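Local structure of hypothetical protein PA3499 (Pseudomonas aeruginosa, 2IG8) at residues L81-T86 and L124-D129. The protein is of unknown function but belongs to the YjgF-like endoribonuclease L-PSP family, whose compact alpha-beta subunits here assemble as a trimer. Sequence-based numbering, arbitrary orientation.
Sequences LNVYVT and LLVEID
Asn82 and Asp129, then Tyr84 and Glu127, form hydrogen-bonded pairs between two neighbouring antiparallel strands of a mixed sheet; the axes of segments 81-85 and 126-129 come within 4.7 Å, their directions 160° apart. Strands 78-85 and 126-133 lie inside the sheet, with 110-115 beyond the first and 29-36 beyond the second. Beyond the strand ends, Thr86 N still reaches Leu125 O (3.1 Å), but from above the carbonyl plane. As in any antiparallel pair, side chains alternate between faces, here of contrasting chemistry. Val83, Val85, Val126 and Ile128 line one, under helices 53-70 and 91-101. Val126 sets CG2 anti to its backbone N, which brings this methyl to 3.6 Å from Val83 CG1. Val83 and Ile128 run alongside each other, CG2 of the valine 4.1 Å from CG1 of the isoleucine, while Ile128 CG2 meets Leu81 CD2.

Asn82, Tyr84, Glu127 and Asp129 occupy the other. Asp129 CB meets the rim of the Tyr84 ring, almost level with it and 4.2 Å from CE2, with ring and carboxylate planes 32° apart. A water joins their ends, 2.6 Å from Tyr84 OH and donating to Asp129 OD2 at 2.7 Å; its bond from Asn82 ND2 is weak. The carboxylate also takes a salt bridge from Lys80 and a hydrogen bond from Asn82, both of the second subunit. The pairing thus gives this part of the sheet an apolar side facing its own helices and a polar side facing the neighbouring subunit, whose lysine probably stabilises the buried Asp129 charge.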
ATOM      1  N   LEU B  81      -8.530  -0.133   3.948  1.00 21.20           N
ATOM      2  CA  LEU B  81      -7.719  -0.375   5.140  1.00 21.92           C
ATOM      3  C   LEU B  81      -6.720  -1.477   4.819  1.00 22.33           C
ATOM      4  O   LEU B  81      -7.112  -2.631   4.571  1.00 23.99           O
ATOM      5  CB  LEU B  81      -8.600  -0.822   6.301  1.00 22.18           C
ATOM      6  CG  LEU B  81      -9.706   0.108   6.764  1.00 21.88           C
ATOM      7  CD1 LEU B  81     -10.646  -0.587   7.782  1.00 22.00           C
ATOM      8  CD2 LEU B  81      -9.137   1.350   7.350  1.00 21.80           C
ATOM      9  N   ASN B  82      -5.441  -1.131   4.768  1.00 22.19           N
ATOM     10  CA  ASN B  82      -4.421  -2.156   4.654  1.00 21.70           C
ATOM     11  C   ASN B  82      -3.862  -2.487   6.024  1.00 21.47           C
ATOM     12  O   ASN B  82      -3.416  -1.601   6.759  1.00 21.06           O
ATOM     13  CB  ASN B  82      -3.357  -1.748   3.678  1.00 23.02           C
ATOM     14  CG  ASN B  82      -3.882  -1.733   2.245  1.00 24.91           C
ATOM     15  OD1 ASN B  82      -4.929  -2.331   1.938  1.00 30.33           O
ATOM     16  ND2 ASN B  82      -3.217  -1.034   1.403  1.00 27.71           N
ATOM     17  N   VAL B  83      -3.898  -3.768   6.353  1.00 20.13           N
ATOM     18  CA  VAL B  83      -3.693  -4.211   7.723  1.00 20.25           C
ATOM     19  C   VAL B  83      -2.466  -5.102   7.751  1.00 20.51           C
ATOM     20  O   VAL B  83      -2.345  -6.049   6.947  1.00 19.84           O
ATOM     21  CB  VAL B  83      -4.909  -4.985   8.240  1.00 19.90           C
ATOM     22  CG1 VAL B  83      -4.671  -5.422   9.715  1.00 18.04           C
ATOM     23  CG2 VAL B  83      -6.180  -4.129   8.058  1.00 19.73           C
ATOM     24  N   TYR B  84      -1.540  -4.761   8.633  1.00 20.39           N
ATOM     25  CA  TYR B  84      -0.317  -5.524   8.806  1.00 21.28           C
ATOM     26  C   TYR B  84      -0.350  -6.091  10.205  1.00 21.72           C
ATOM     27  O   TYR B  84      -0.374  -5.329  11.175  1.00 21.21           O
ATOM     28  CB  TYR B  84       0.904  -4.611   8.666  1.00 23.51           C
ATOM     29  CG  TYR B  84       0.889  -3.832   7.407  1.00 25.10           C
ATOM     30  CD1 TYR B  84       1.240  -4.440   6.217  1.00 26.86           C
ATOM     31  CD2 TYR B  84       0.485  -2.489   7.379  1.00 25.47           C
ATOM     32  CE1 TYR B  84       1.191  -3.744   5.018  1.00 28.10           C
ATOM     33  CE2 TYR B  84       0.439  -1.782   6.167  1.00 27.70           C
ATOM     34  CZ  TYR B  84       0.799  -2.413   5.004  1.00 27.54           C
ATOM     35  OH  TYR B  84       0.798  -1.746   3.781  1.00 30.80           O
ATOM     36  N   VAL B  85      -0.328  -7.420  10.300  1.00 21.10           N
ATOM     37  CA  VAL B  85      -0.361  -8.130  11.569  1.00 20.31           C
ATOM     38  C   VAL B  85       0.938  -8.887  11.779  1.00 20.08           C
ATOM     39  O   VAL B  85       1.606  -9.301  10.827  1.00 18.39           O
ATOM     40  CB  VAL B  85      -1.583  -9.119  11.661  1.00 19.75           C
ATOM     41  CG1 VAL B  85      -2.898  -8.368  11.547  1.00 21.60           C
ATOM     42  CG2 VAL B  85      -1.470 -10.288  10.609  1.00 19.77           C
ATOM     43  N   THR B  86       1.332  -9.070  13.036  1.00 18.63           N
ATOM     44  CA  THR B  86       2.495  -9.884  13.316  1.00 18.94           C
ATOM     45  C   THR B  86       2.184 -11.378  13.367  1.00 18.08           C
ATOM     46  O   THR B  86       3.094 -12.191  13.268  1.00 17.62           O
ATOM     47  CB  THR B  86       3.176  -9.467  14.639  1.00 19.53           C
ATOM     48  OG1 THR B  86       2.216  -9.537  15.694  1.00 19.03           O
ATOM     49  CG2 THR B  86       3.747  -8.050  14.514  1.00 21.41           C
ATOM     50  N   LEU B 124       3.443  -4.353  19.719  1.00 19.62           N
ATOM     51  CA  LEU B 124       2.446  -4.233  18.656  1.00 19.60           C
ATOM     52  C   LEU B 124       2.113  -5.572  17.983  1.00 19.65           C
ATOM     53  O   LEU B 124       3.006  -6.396  17.692  1.00 19.04           O
ATOM     54  CB  LEU B 124       2.906  -3.233  17.591  1.00 19.29           C
ATOM     55  CG  LEU B 124       3.162  -1.786  18.045  1.00 19.71           C
ATOM     56  CD1 LEU B 124       3.552  -0.913  16.818  1.00 18.09           C
ATOM     57  CD2 LEU B 124       1.964  -1.208  18.806  1.00 19.52           C
ATOM     58  N   LEU B 125       0.822  -5.775  17.742  1.00 19.25           N
ATOM     59  CA  LEU B 125       0.296  -6.900  16.973  1.00 19.28           C
ATOM     60  C   LEU B 125      -0.285  -6.460  15.620  1.00 19.50           C
ATOM     61  O   LEU B 125      -0.525  -7.302  14.768  1.00 19.07           O
ATOM     62  CB  LEU B 125      -0.829  -7.601  17.754  1.00 19.56           C
ATOM     63  CG  LEU B 125      -0.422  -8.330  19.026  1.00 19.48           C
ATOM     64  CD1 LEU B 125      -1.691  -8.786  19.832  1.00 18.05           C
ATOM     65  CD2 LEU B 125       0.510  -9.473  18.659  1.00 21.21           C
ATOM     66  N   VAL B 126      -0.534  -5.157  15.446  1.00 19.90           N
ATOM     67  CA  VAL B 126      -1.195  -4.652  14.236  1.00 19.74           C
ATOM     68  C   VAL B 126      -0.866  -3.190  13.950  1.00 20.54           C
ATOM     69  O   VAL B 126      -0.644  -2.375  14.858  1.00 19.37           O
ATOM     70  CB  VAL B 126      -2.747  -4.901  14.291  1.00 20.17           C
ATOM     71  CG1 VAL B 126      -3.404  -4.088  15.435  1.00 18.79           C
ATOM     72  CG2 VAL B 126      -3.438  -4.570  12.948  1.00 19.96           C
ATOM     73  N   GLU B 127      -0.796  -2.876  12.658  1.00 20.45           N
ATOM     74  CA  GLU B 127      -0.706  -1.518  12.174  1.00 20.81           C
ATOM     75  C   GLU B 127      -1.662  -1.421  10.981  1.00 21.49           C
ATOM     76  O   GLU B 127      -1.762  -2.358  10.189  1.00 21.66           O
ATOM     77  CB  GLU B 127       0.734  -1.182  11.765  1.00 21.13           C
ATOM     78  CG  GLU B 127       0.883   0.187  11.148  1.00 21.38           C
ATOM     79  CD  GLU B 127       2.274   0.813  11.344  1.00 23.62           C
ATOM     80  OE1 GLU B 127       3.157   0.216  11.990  1.00 27.93           O
ATOM     81  OE2 GLU B 127       2.463   1.935  10.856  1.00 26.70           O
ATOM     82  N   ILE B 128      -2.385  -0.312  10.897  1.00 21.10           N
ATOM     83  CA  ILE B 128      -3.313  -0.115   9.804  1.00 22.33           C
ATOM     84  C   ILE B 128      -3.019   1.169   9.054  1.00 22.70           C
ATOM     85  O   ILE B 128      -2.863   2.247   9.656  1.00 22.85           O
ATOM     86  CB  ILE B 128      -4.770  -0.135  10.285  1.00 21.84           C
ATOM     87  CG1 ILE B 128      -5.088  -1.486  10.957  1.00 21.34           C
ATOM     88  CG2 ILE B 128      -5.700   0.185   9.098  1.00 20.54           C
ATOM     89  CD1 ILE B 128      -6.529  -1.627  11.573  1.00 23.06           C
ATOM     90  N   ASP B 129      -2.925   1.029   7.732  1.00 24.29           N
ATOM     91  CA  ASP B 129      -2.787   2.136   6.813  1.00 23.93           C
ATOM     92  C   ASP B 129      -4.158   2.407   6.209  1.00 23.21           C
ATOM     93  O   ASP B 129      -4.688   1.558   5.465  1.00 23.43           O
ATOM     94  CB  ASP B 129      -1.763   1.758   5.725  1.00 25.75           C
ATOM     95  CG  ASP B 129      -1.266   2.954   4.910  1.00 28.89           C
ATOM     96  OD1 ASP B 129      -1.667   4.121   5.173  1.00 38.64           O
ATOM     97  OD2 ASP B 129      -0.482   2.721   3.960  1.00 39.10           O
TER
HETATM   98  O   HOH W   1      -0.563   0.257   2.906  1.00 42.43           O
HETATM   99  O   HOH W   2      -1.100 -10.070  14.992  1.00 16.47           O